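Local coordinates for hydrogenase maturation factor (Thermoanaerobacter tengcongensis, PDB 3VTH), which probably transfers the carbamoyl group of carbamoyl phosphate, at the expense of ATP, to the C-terminal cysteine of HypE during [NiFe]-hydrogenase maturation, at residues 285-290 and 705-710; 305-310 and 383-388; 676-681 and 714-719. All coordinates share one frame; numbering follows the deposited sequence.

Interaction 1: residues 285-290 and 705-710. With AP2 (phosphomethylphosphonic acid adenosyl ester), chain H; APC (diphosphomethylphosphonic acid adenosyl ester), chain F.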
loop_
_atom_site.group_PDB
_atom_site.type_symbol
_atom_site.label_atom_id
_atom_site.label_comp_id
_atom_site.label_asym_id
_atom_site.label_seq_id
_atom_site.Cartn_x
_atom_site.Cartn_y
_atom_site.Cartn_z
ATOM N N LEU A 285 11.422 -2.869 -0.198
ATOM C CA LEU A 285 12.313 -2.870 -1.355
ATOM C C LEU A 285 13.693 -2.399 -0.937
ATOM O O LEU A 285 13.859 -1.287 -0.425
ATOM C CB LEU A 285 11.764 -1.998 -2.498
ATOM C CG LEU A 285 10.340 -2.356 -2.953
ATOM C CD1 LEU A 285 9.946 -1.476 -4.107
ATOM C CD2 LEU A 285 10.197 -3.853 -3.329
ATOM N N LEU A 286 14.683 -3.248 -1.196
ATOM C CA LEU A 286 16.049 -3.045 -0.715
ATOM C C LEU A 286 17.036 -3.199 -1.855
ATOM O O LEU A 286 16.844 -4.059 -2.706
ATOM C CB LEU A 286 16.375 -4.093 0.366
ATOM C CG LEU A 286 15.520 -4.087 1.639
ATOM C CD1 LEU A 286 15.849 -5.319 2.466
ATOM C CD2 LEU A 286 15.731 -2.811 2.470
ATOM N N LYS A 287 18.095 -2.381 -1.865
ATOM C CA LYS A 287 19.149 -2.510 -2.872
ATOM C C LYS A 287 19.942 -3.790 -2.659
ATOM O O LYS A 287 20.342 -4.102 -1.525
ATOM C CB LYS A 287 20.091 -1.296 -2.848
ATOM C CG LYS A 287 19.436 0.023 -3.311
ATOM C CD LYS A 287 19.303 0.120 -4.853
ATOM C CE LYS A 287 18.680 1.461 -5.270
ATOM N NZ LYS A 287 18.592 1.637 -6.754
ATOM N N LYS A 288 20.175 -4.518 -3.751
ATOM C CA LYS A 288 20.920 -5.785 -3.732
ATOM C C LYS A 288 22.394 -5.535 -3.431
ATOM O O LYS A 288 22.988 -4.604 -3.974
ATOM C CB LYS A 288 20.833 -6.482 -5.093
ATOM C CG LYS A 288 19.461 -7.041 -5.477
ATOM C CD LYS A 288 19.540 -7.517 -6.944
ATOM C CE LYS A 288 18.284 -8.256 -7.371
ATOM N NZ LYS A 288 18.375 -8.598 -8.799
ATOM N N LYS A 289 22.981 -6.368 -2.575
ATOM C CA LYS A 289 24.435 -6.365 -2.359
ATOM C C LYS A 289 24.887 -7.690 -1.780
ATOM O O LYS A 289 24.265 -8.202 -0.854
ATOM C CB LYS A 289 24.867 -5.222 -1.426
ATOM C CG LYS A 289 26.389 -5.189 -1.121
ATOM C CD LYS A 289 26.799 -4.025 -0.199
ATOM C CE LYS A 289 26.302 -4.219 1.250
ATOM N NZ LYS A 289 26.909 -5.404 1.904
ATOM N N GLY A 290 25.978 -8.228 -2.321
ATOM C CA GLY A 290 26.617 -9.417 -1.764
ATOM C C GLY A 290 26.160 -10.702 -2.430
ATOM O O GLY A 290 26.374 -10.893 -3.627
ATOM N N GLN A 705 7.910 6.715 -8.167
ATOM C CA GLN A 705 8.442 5.447 -7.664
ATOM C C GLN A 705 9.933 5.273 -7.993
ATOM O O GLN A 705 10.619 4.454 -7.379
ATOM C CB GLN A 705 7.657 4.277 -8.242
ATOM C CG GLN A 705 6.202 4.208 -7.749
ATOM C CD GLN A 705 5.396 3.216 -8.542
ATOM O OE1 GLN A 705 5.170 3.399 -9.747
ATOM N NE2 GLN A 705 4.953 2.159 -7.883
ATOM N N ASN A 706 10.423 6.045 -8.958
ATOM C CA ASN A 706 11.853 6.076 -9.275
ATOM C C ASN A 706 12.578 6.765 -8.113
ATOM O O ASN A 706 12.354 7.966 -7.854
ATOM C CB ASN A 706 12.048 6.843 -10.591
ATOM C CG ASN A 706 13.470 6.799 -11.102
ATOM O OD1 ASN A 706 14.401 7.199 -10.414
ATOM N ND2 ASN A 706 13.641 6.304 -12.320
ATOM N N ARG A 707 13.412 6.006 -7.400
ATOM C CA ARG A 707 14.077 6.501 -6.190
ATOM C C ARG A 707 14.987 7.715 -6.473
ATOM O O ARG A 707 15.036 8.668 -5.696
ATOM C CB ARG A 707 14.902 5.383 -5.522
ATOM C CG ARG A 707 14.077 4.190 -5.034
ATOM C CD ARG A 707 14.974 3.057 -4.502
ATOM N NE ARG A 707 15.840 3.553 -3.431
ATOM C CZ ARG A 707 15.548 3.496 -2.127
ATOM N NH1 ARG A 707 14.412 2.946 -1.707
ATOM N NH2 ARG A 707 16.399 4.002 -1.241
ATOM N N TYR A 708 15.693 7.654 -7.594
ATOM C CA TYR A 708 16.635 8.677 -7.992
ATOM C C TYR A 708 15.926 9.989 -8.346
ATOM O O TYR A 708 16.272 11.041 -7.798
ATOM C CB TYR A 708 17.476 8.169 -9.159
ATOM C CG TYR A 708 18.654 9.052 -9.496
ATOM C CD1 TYR A 708 19.851 8.966 -8.769
ATOM C CD2 TYR A 708 18.579 9.959 -10.550
ATOM C CE1 TYR A 708 20.947 9.779 -9.082
ATOM C CE2 TYR A 708 19.664 10.769 -10.877
ATOM C CZ TYR A 708 20.841 10.678 -10.130
ATOM O OH TYR A 708 21.902 11.482 -10.479
ATOM N N LEU A 709 14.935 9.927 -9.240
ATOM C CA LEU A 709 14.126 11.109 -9.572
ATOM C C LEU A 709 13.561 11.795 -8.336
ATOM O O LEU A 709 13.654 13.013 -8.190
ATOM C CB LEU A 709 12.945 10.754 -10.490
ATOM C CG LEU A 709 13.161 10.378 -11.953
ATOM C CD1 LEU A 709 11.812 10.323 -12.661
ATOM C CD2 LEU A 709 14.108 11.349 -12.675
ATOM N N LEU A 710 12.969 11.006 -7.446
ATOM C CA LEU A 710 12.372 11.554 -6.230
ATOM C C LEU A 710 13.422 12.211 -5.329
ATOM O O LEU A 710 13.283 13.375 -4.953
ATOM C CB LEU A 710 11.602 10.473 -5.450
ATOM C CG LEU A 710 10.844 11.053 -4.244
ATOM C CD1 LEU A 710 9.717 11.981 -4.705
ATOM C CD2 LEU A 710 10.317 9.964 -3.278
HETATM P PB AP2 H . -0.969 5.759 -14.800
HETATM O O1B AP2 H . 0.309 5.939 -15.580
HETATM O O2B AP2 H . -1.514 6.977 -14.120
HETATM O O3B AP2 H . -1.987 4.950 -15.565
HETATM C C3A AP2 H . -0.454 4.647 -13.465
HETATM P PA AP2 H . 0.709 5.364 -12.268
HETATM O O1A AP2 H . 0.715 4.283 -11.196
HETATM O O2A AP2 H . 0.461 6.800 -11.875
HETATM O "O5'" AP2 H . 2.130 5.381 -13.043
HETATM C "C5'" AP2 H . 2.748 4.128 -13.314
HETATM C "C4'" AP2 H . 3.818 4.423 -14.340
HETATM O "O4'" AP2 H . 4.909 5.098 -13.712
HETATM C "C3'" AP2 H . 4.420 3.165 -14.933
HETATM O "O3'" AP2 H . 3.566 2.618 -15.942
HETATM C "C2'" AP2 H . 5.727 3.720 -15.462
HETATM O "O2'" AP2 H . 5.438 4.321 -16.730
HETATM C "C1'" AP2 H . 6.114 4.780 -14.421
HETATM N N9 AP2 H . 7.157 4.174 -13.545
HETATM C C8 AP2 H . 7.026 3.113 -12.709
HETATM N N7 AP2 H . 8.204 2.801 -12.104
HETATM C C5 AP2 H . 9.124 3.678 -12.551
HETATM C C6 AP2 H . 10.572 3.917 -12.325
HETATM N N6 AP2 H . 11.288 3.146 -11.468
HETATM N N1 AP2 H . 11.152 4.938 -13.013
HETATM C C2 AP2 H . 10.460 5.735 -13.856
HETATM N N3 AP2 H . 9.145 5.562 -14.116
HETATM C C4 AP2 H . 8.440 4.570 -13.504
HETATM P PG APC F . -0.447 -11.199 -9.778
HETATM O O1G APC F . -0.603 -11.850 -8.428
HETATM O O2G APC F . 0.624 -11.857 -10.613
HETATM O O3G APC F . -1.733 -11.001 -10.529
HETATM P PB APC F . 0.923 -9.094 -8.362
HETATM O O1B APC F . -0.010 -9.039 -7.193
HETATM O O2B APC F . 1.449 -7.751 -8.827
HETATM O O3B APC F . 0.081 -9.682 -9.601
HETATM P PA APC F . 2.730 -10.668 -6.329
HETATM O O1A APC F . 3.982 -11.511 -6.380
HETATM O O2A APC F . 1.595 -11.258 -5.573
HETATM C C3A APC F . 2.291 -10.262 -8.063
HETATM O "O5'" APC F . 3.018 -9.255 -5.608
HETATM C "C5'" APC F . 4.315 -8.803 -5.230
HETATM C "C4'" APC F . 4.436 -7.328 -5.602
HETATM O "O4'" APC F . 5.698 -6.876 -5.096
HETATM C "C3'" APC F . 4.457 -7.150 -7.122
HETATM O "O3'" APC F . 3.689 -6.008 -7.538
HETATM C "C2'" APC F . 5.917 -6.884 -7.426
HETATM O "O2'" APC F . 6.105 -6.161 -8.658
HETATM C "C1'" APC F . 6.395 -6.204 -6.144
HETATM N N9 APC F . 7.833 -6.431 -6.069
HETATM C C8 APC F . 8.477 -7.579 -5.726
HETATM N N7 APC F . 9.819 -7.402 -5.827
HETATM C C5 APC F . 10.029 -6.135 -6.242
HETATM C C6 APC F . 11.199 -5.288 -6.563
HETATM N N6 APC F . 12.455 -5.767 -6.446
HETATM N N1 APC F . 10.971 -4.019 -6.969
HETATM C C2 APC F . 9.728 -3.507 -7.078
HETATM N N3 APC F . 8.611 -4.205 -6.816
HETATM C C4 APC F . 8.713 -5.498 -6.400
HETATM O O HOH W 1 13.989 1.136 0.822
#
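The side chains of Lys287 and Arg707 run antiparallel alongside each other, and what touches is aliphatic lysine against the start of a guanidinium: Lys287 CE lies 4.0 Å from Arg707 NE, approaching it obliquely. The two like charges are kept a little further apart, and each has an outside partner: Lys287 NZ forms a salt bridge with Asp302, while Arg707 NH2 donates to the carbonyl of Phe373. The bend of the lysine chain at chi2 (-78°) carries its CE to the arginine, and a second bend, at chi3 of Arg707 (57°), turns the guanidinium toward the strand. There a water lies 2.7 Å from Leu285 O and takes a weak bond from Arg707 NH1 at 3.1 Å, sitting between a backbone carbonyl and a side chain that do not meet directly.

This thin, partly hydrated seam joins strand 283-287 of the YrdC-like (Telomere recombination) domain to the start of helix 707-719 in the Kae1-like domain, and each side of it holds a nucleotide analogue. Leu285, a branched nonpolar residue suited to a flat base, sets both methyls over one face of the adenine of APC, CD1 coming within 3.6 Å of APC C2 and CD2 within 3.7 Å of APC C6. Across the seam Asn706 uses both ends of its amide. ND2 donates to AP2 N1 at 2.9 Å, an N-H matched to an acceptor nitrogen of adenine; OD1, at the N-cap of the helix, accepts from Leu709 N at 3.0 Å in a nearly straight bond (173°), the donor standing above the carbonyl plane. The cap thus holds the amide in position for the base. ND2 is also hydrogen-bonded to His674, and Glu625 accepts from the backbone N of Arg707.

Interaction 2: residues 305-310 and 383-388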
loop_
_atom_site.group_PDB
_atom_site.type_symbol
_atom_site.label_atom_id
_atom_site.label_comp_id
_atom_site.label_asym_id
_atom_site.label_seq_id
_atom_site.Cartn_x
_atom_site.Cartn_y
_atom_site.Cartn_z
ATOM N N GLY A 305 12.592 -7.327 -3.122
ATOM C CA GLY A 305 11.494 -7.109 -2.186
ATOM C C GLY A 305 11.591 -8.167 -1.110
ATOM O O GLY A 305 11.498 -9.359 -1.409
ATOM N N VAL A 306 11.805 -7.741 0.135
ATOM C CA VAL A 306 12.043 -8.687 1.230
ATOM C C VAL A 306 11.104 -8.445 2.396
ATOM O O VAL A 306 10.860 -7.310 2.765
ATOM C CB VAL A 306 13.515 -8.631 1.731
ATOM C CG1 VAL A 306 13.781 -9.713 2.782
ATOM C CG2 VAL A 306 14.473 -8.832 0.565
ATOM N N MET A 307 10.585 -9.528 2.965
ATOM C CA MET A 307 9.799 -9.466 4.181
ATOM C C MET A 307 10.343 -10.447 5.218
ATOM O O MET A 307 11.051 -11.427 4.894
ATOM C CB MET A 307 8.329 -9.794 3.880
ATOM C CG MET A 307 8.098 -11.282 3.520
ATOM S SD MET A 307 6.481 -11.629 2.785
ATOM C CE MET A 307 5.479 -10.435 3.663
ATOM N N LEU A 308 9.994 -10.188 6.467
ATOM C CA LEU A 308 10.341 -11.083 7.562
ATOM C C LEU A 308 9.096 -11.902 7.909
ATOM O O LEU A 308 8.016 -11.593 7.424
ATOM C CB LEU A 308 10.822 -10.255 8.766
ATOM C CG LEU A 308 12.105 -9.442 8.546
ATOM C CD1 LEU A 308 12.505 -8.664 9.805
ATOM C CD2 LEU A 308 13.264 -10.343 8.099
ATOM N N PRO A 309 9.239 -12.949 8.745
ATOM C CA PRO A 309 8.078 -13.730 9.181
ATOM C C PRO A 309 7.024 -12.831 9.842
ATOM O O PRO A 309 7.396 -11.872 10.554
ATOM C CB PRO A 309 8.673 -14.669 10.234
ATOM C CG PRO A 309 10.083 -14.867 9.815
ATOM C CD PRO A 309 10.501 -13.497 9.282
ATOM N N TYR A 310 5.740 -13.112 9.607
ATOM C CA TYR A 310 4.675 -12.302 10.209
ATOM C C TYR A 310 3.597 -13.093 10.946
ATOM O O TYR A 310 2.788 -12.511 11.686
ATOM C CB TYR A 310 4.048 -11.317 9.196
ATOM C CG TYR A 310 3.367 -11.927 7.991
ATOM C CD1 TYR A 310 4.075 -12.117 6.792
ATOM C CD2 TYR A 310 2.011 -12.303 8.035
ATOM C CE1 TYR A 310 3.458 -12.674 5.671
ATOM C CE2 TYR A 310 1.375 -12.867 6.910
ATOM C CZ TYR A 310 2.108 -13.035 5.732
ATOM O OH TYR A 310 1.521 -13.588 4.614
ATOM N N ARG A 383 -0.268 -0.289 -0.407
ATOM C CA ARG A 383 -0.723 -0.133 0.959
ATOM C C ARG A 383 -1.793 -1.176 1.230
ATOM O O ARG A 383 -2.915 -1.089 0.731
ATOM C CB ARG A 383 -1.219 1.297 1.198
ATOM C CG ARG A 383 -1.688 1.552 2.644
ATOM C CD ARG A 383 -2.409 2.912 2.762
ATOM N NE ARG A 383 -3.068 3.057 4.079
ATOM C CZ ARG A 383 -2.452 3.517 5.164
ATOM N NH1 ARG A 383 -1.173 3.884 5.114
ATOM N NH2 ARG A 383 -3.105 3.619 6.321
ATOM N N ALA A 384 -1.436 -2.177 2.016
ATOM C CA ALA A 384 -2.327 -3.326 2.224
ATOM C C ALA A 384 -2.110 -3.899 3.618
ATOM O O ALA A 384 -2.218 -3.154 4.600
ATOM C CB ALA A 384 -2.138 -4.387 1.107
ATOM N N ARG A 385 -1.813 -5.193 3.741
ATOM C CA ARG A 385 -1.749 -5.820 5.076
ATOM C C ARG A 385 -0.838 -5.056 6.050
ATOM O O ARG A 385 0.290 -4.674 5.690
ATOM C CB ARG A 385 -1.307 -7.294 5.011
ATOM C CG ARG A 385 -1.246 -7.965 6.418
ATOM C CD ARG A 385 -0.776 -9.417 6.395
ATOM N NE ARG A 385 0.406 -9.638 5.570
ATOM C CZ ARG A 385 1.658 -9.315 5.899
ATOM N NH1 ARG A 385 1.953 -8.748 7.075
ATOM N NH2 ARG A 385 2.641 -9.579 5.038
ATOM N N GLY A 386 -1.319 -4.842 7.279
ATOM C CA GLY A 386 -0.504 -4.150 8.288
ATOM C C GLY A 386 -0.627 -2.634 8.265
ATOM O O GLY A 386 -0.277 -1.982 9.253
ATOM N N TYR A 387 -1.148 -2.077 7.164
ATOM C CA TYR A 387 -1.403 -0.630 7.038
ATOM C C TYR A 387 -2.896 -0.340 6.896
ATOM O O TYR A 387 -3.490 0.319 7.738
ATOM C CB TYR A 387 -0.644 -0.036 5.838
ATOM C CG TYR A 387 0.862 -0.023 5.999
ATOM C CD1 TYR A 387 1.551 1.186 6.223
ATOM C CD2 TYR A 387 1.597 -1.220 5.965
ATOM C CE1 TYR A 387 2.939 1.197 6.382
ATOM C CE2 TYR A 387 2.980 -1.218 6.126
ATOM C CZ TYR A 387 3.651 -0.011 6.328
ATOM O OH TYR A 387 5.033 -0.025 6.459
ATOM N N ALA A 388 -3.497 -0.820 5.811
ATOM C CA ALA A 388 -4.939 -0.792 5.672
ATOM C C ALA A 388 -5.553 -1.748 6.689
ATOM O O ALA A 388 -5.001 -2.822 6.953
ATOM C CB ALA A 388 -5.354 -1.187 4.254
#
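Arg385 lays its guanidinium flat on the ring of Tyr310, the two centres 3.5 Å apart and their planes only 10° from parallel. This is both a stack and a cation-pi contact: CZ stands just 3° off the ring normal, while NH2 is displaced toward the rim, 3.3 Å from Tyr310 CE1. Extended through CG and CD, the arginine chain then bends at chi3 (46°), which turns the flat group face-on to the tyrosine. Arginine suits this buried place because its flat, delocalised cation can lie on a ring face while its N-H groups still bond in their own plane.

The contact joins the end of strand 303-307, in the mixed sheet of the YrdC-like domain, to the loop that leads from strand 377-378 toward strand 392-393. In that loop Ala384 O accepts from both Tyr387 N and Ala388 N, and Gly386 adopts a positive phi that a side chain would make strained.

Met307 adds a van der Waals contact, methyl against guanidinium nitrogen: its CE meets Arg385 NH2 at the guanidinium edge, in its plane, 3.3 Å away, the flexible thioether coming in roughly perpendicular to the arginine chain. As for polar bonds, NH2 forms a salt bridge with Asp368 and NH1 donates to the carbonyl of Arg281, fixing the rotation of the stacked group.

Interaction 3: residues 676-681 and 714-719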
loop_
_atom_site.group_PDB
_atom_site.type_symbol
_atom_site.label_atom_id
_atom_site.label_comp_id
_atom_site.label_asym_id
_atom_site.label_seq_id
_atom_site.Cartn_x
_atom_site.Cartn_y
_atom_site.Cartn_z
ATOM N N THR A 676 18.742 14.969 -16.563
ATOM C CA THR A 676 18.051 15.892 -17.451
ATOM C C THR A 676 16.606 16.169 -16.962
ATOM O O THR A 676 16.176 17.329 -16.852
ATOM C CB THR A 676 18.033 15.345 -18.887
ATOM O OG1 THR A 676 19.379 15.060 -19.296
ATOM C CG2 THR A 676 17.411 16.372 -19.861
ATOM N N VAL A 677 15.871 15.108 -16.674
ATOM C CA VAL A 677 14.499 15.255 -16.159
ATOM C C VAL A 677 14.532 16.069 -14.856
ATOM O O VAL A 677 13.811 17.054 -14.725
ATOM C CB VAL A 677 13.830 13.897 -15.941
ATOM C CG1 VAL A 677 12.455 14.051 -15.236
ATOM C CG2 VAL A 677 13.695 13.155 -17.281
ATOM N N VAL A 678 15.417 15.696 -13.934
ATOM C CA VAL A 678 15.587 16.474 -12.706
ATOM C C VAL A 678 15.837 17.943 -13.016
ATOM O O VAL A 678 15.157 18.820 -12.461
ATOM C CB VAL A 678 16.694 15.879 -11.778
ATOM C CG1 VAL A 678 17.041 16.830 -10.607
ATOM C CG2 VAL A 678 16.246 14.512 -11.257
ATOM N N ASN A 679 16.784 18.212 -13.916
ATOM C CA ASN A 679 17.193 19.574 -14.206
ATOM C C ASN A 679 16.088 20.423 -14.827
ATOM O O ASN A 679 15.838 21.533 -14.346
ATOM C CB ASN A 679 18.484 19.602 -15.042
ATOM C CG ASN A 679 19.699 19.160 -14.232
ATOM O OD1 ASN A 679 19.625 19.047 -13.012
ATOM N ND2 ASN A 679 20.808 18.901 -14.901
ATOM N N PHE A 680 15.404 19.905 -15.850
ATOM C CA PHE A 680 14.331 20.697 -16.457
ATOM C C PHE A 680 13.123 20.907 -15.531
ATOM O O PHE A 680 12.489 21.961 -15.565
ATOM C CB PHE A 680 13.980 20.295 -17.913
ATOM C CG PHE A 680 13.216 18.982 -18.088
ATOM C CD1 PHE A 680 11.965 18.777 -17.501
ATOM C CD2 PHE A 680 13.699 18.003 -18.956
ATOM C CE1 PHE A 680 11.253 17.594 -17.704
ATOM C CE2 PHE A 680 12.972 16.808 -19.173
ATOM C CZ PHE A 680 11.752 16.613 -18.541
ATOM N N THR A 681 12.860 19.924 -14.675
ATOM C CA THR A 681 11.758 20.009 -13.722
ATOM C C THR A 681 12.063 21.101 -12.693
ATOM O O THR A 681 11.212 21.935 -12.377
ATOM C CB THR A 681 11.511 18.651 -13.032
ATOM O OG1 THR A 681 11.324 17.637 -14.024
ATOM C CG2 THR A 681 10.284 18.703 -12.142
ATOM N N ILE A 714 13.871 16.266 -4.818
ATOM C CA ILE A 714 13.646 16.775 -3.469
ATOM C C ILE A 714 14.892 17.516 -2.960
ATOM O O ILE A 714 14.787 18.607 -2.405
ATOM C CB ILE A 714 13.252 15.666 -2.460
ATOM C CG1 ILE A 714 11.835 15.146 -2.717
ATOM C CG2 ILE A 714 13.367 16.177 -1.004
ATOM C CD1 ILE A 714 11.452 13.931 -1.831
ATOM N N GLU A 715 16.069 16.926 -3.151
ATOM C CA GLU A 715 17.311 17.559 -2.698
ATOM C C GLU A 715 17.563 18.887 -3.411
ATOM O O GLU A 715 17.776 19.910 -2.752
ATOM C CB GLU A 715 18.502 16.626 -2.880
ATOM C CG GLU A 715 18.515 15.418 -1.914
ATOM C CD GLU A 715 19.623 14.418 -2.234
ATOM O OE1 GLU A 715 20.425 14.675 -3.157
ATOM O OE2 GLU A 715 19.711 13.384 -1.556
ATOM N N LYS A 716 17.516 18.865 -4.746
ATOM C CA LYS A 716 17.816 20.048 -5.551
ATOM C C LYS A 716 16.865 21.219 -5.244
ATOM O O LYS A 716 17.302 22.359 -5.085
ATOM C CB LYS A 716 17.793 19.721 -7.044
ATOM C CG LYS A 716 18.499 20.776 -7.869
ATOM C CD LYS A 716 18.538 20.461 -9.351
ATOM C CE LYS A 716 19.632 21.306 -9.990
ATOM N NZ LYS A 716 19.485 21.392 -11.461
ATOM N N LEU A 717 15.575 20.908 -5.147
ATOM C CA LEU A 717 14.552 21.901 -4.849
ATOM C C LEU A 717 14.696 22.434 -3.430
ATOM O O LEU A 717 14.552 23.646 -3.206
ATOM C CB LEU A 717 13.151 21.307 -5.058
ATOM C CG LEU A 717 12.667 21.003 -6.482
ATOM C CD1 LEU A 717 11.423 20.111 -6.418
ATOM C CD2 LEU A 717 12.374 22.306 -7.242
ATOM N N SER A 718 14.978 21.538 -2.480
ATOM C CA SER A 718 15.198 21.927 -1.081
ATOM C C SER A 718 16.393 22.854 -0.927
ATOM O O SER A 718 16.340 23.808 -0.154
ATOM C CB SER A 718 15.368 20.704 -0.166
ATOM O OG SER A 718 14.127 20.040 0.024
ATOM N N LEU A 719 17.460 22.590 -1.675
ATOM C CA LEU A 719 18.648 23.439 -1.627
ATOM C C LEU A 719 18.371 24.838 -2.178
ATOM O O LEU A 719 19.102 25.769 -1.871
ATOM C CB LEU A 719 19.833 22.803 -2.369
ATOM C CG LEU A 719 20.428 21.487 -1.846
ATOM C CD1 LEU A 719 21.471 20.939 -2.827
ATOM C CD2 LEU A 719 21.030 21.634 -0.457
#
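Lys716 reaches from helix 707-719 across to Val678 and Asn679 on helix 666-692, and both close contacts involve it. Before it, Ile714 faces Val724 of the neighbouring strand, a place for a branched aliphatic chain.

The chain of Lys716 leaves CB pointing away from the backbone N (chi1 -162°) and stays extended, which takes it from one helix to the other. On the way its CD passes 4.1 Å from Val678 CG1, methylene against methyl. At the end NZ donates to Asn679 OD1 at 2.8 Å, coming from well above the carbonyl plane (57° out of it). A leucine here, lacking the ammonium, would probably leave Asn679 OD1 without this donor and Tyr682 without its cation-pi partner.

Leu717 turns to the interior, on Phe722 and Val724, as its bulk suits, whereas Ser718 bonds back to its own helix, its N and OG reaching Ile714 O from opposite faces of the carbonyl.

These two helices belong to the Kae1-like part of the chain, of the actin-ATPase clan. The chemistry is that of a boundary: one methylene of the long chain rests beside a buried valine, while its ammonium is met by a neutral amide oxygen and an aromatic face.

In the fold
Strand 283-287 opens interaction 1, and its neighbour in the same mixed sheet, strand 303-307, soon opens interaction 2. The latter closes first, when the chain returns at 383-388, a shorter loop held within the much longer one that interaction 1 completes at 705-710. The two touch where Leu285 meets Gly305 and Leu286 meets Val306. Interaction 3 opens at 676-681, while that long loop is still unfinished, and closes at 714-719, so it crosses interaction 1; Leu709 packs on Val677 and Val678. Interactions 2 and 3 come in series and lie apart, about 17 Å between nearest atoms. Interaction 1 therefore ties the YrdC-like sheet to helix 707-719 of the Kae1-like part, and interaction 3 joins that helix to helix 666-692.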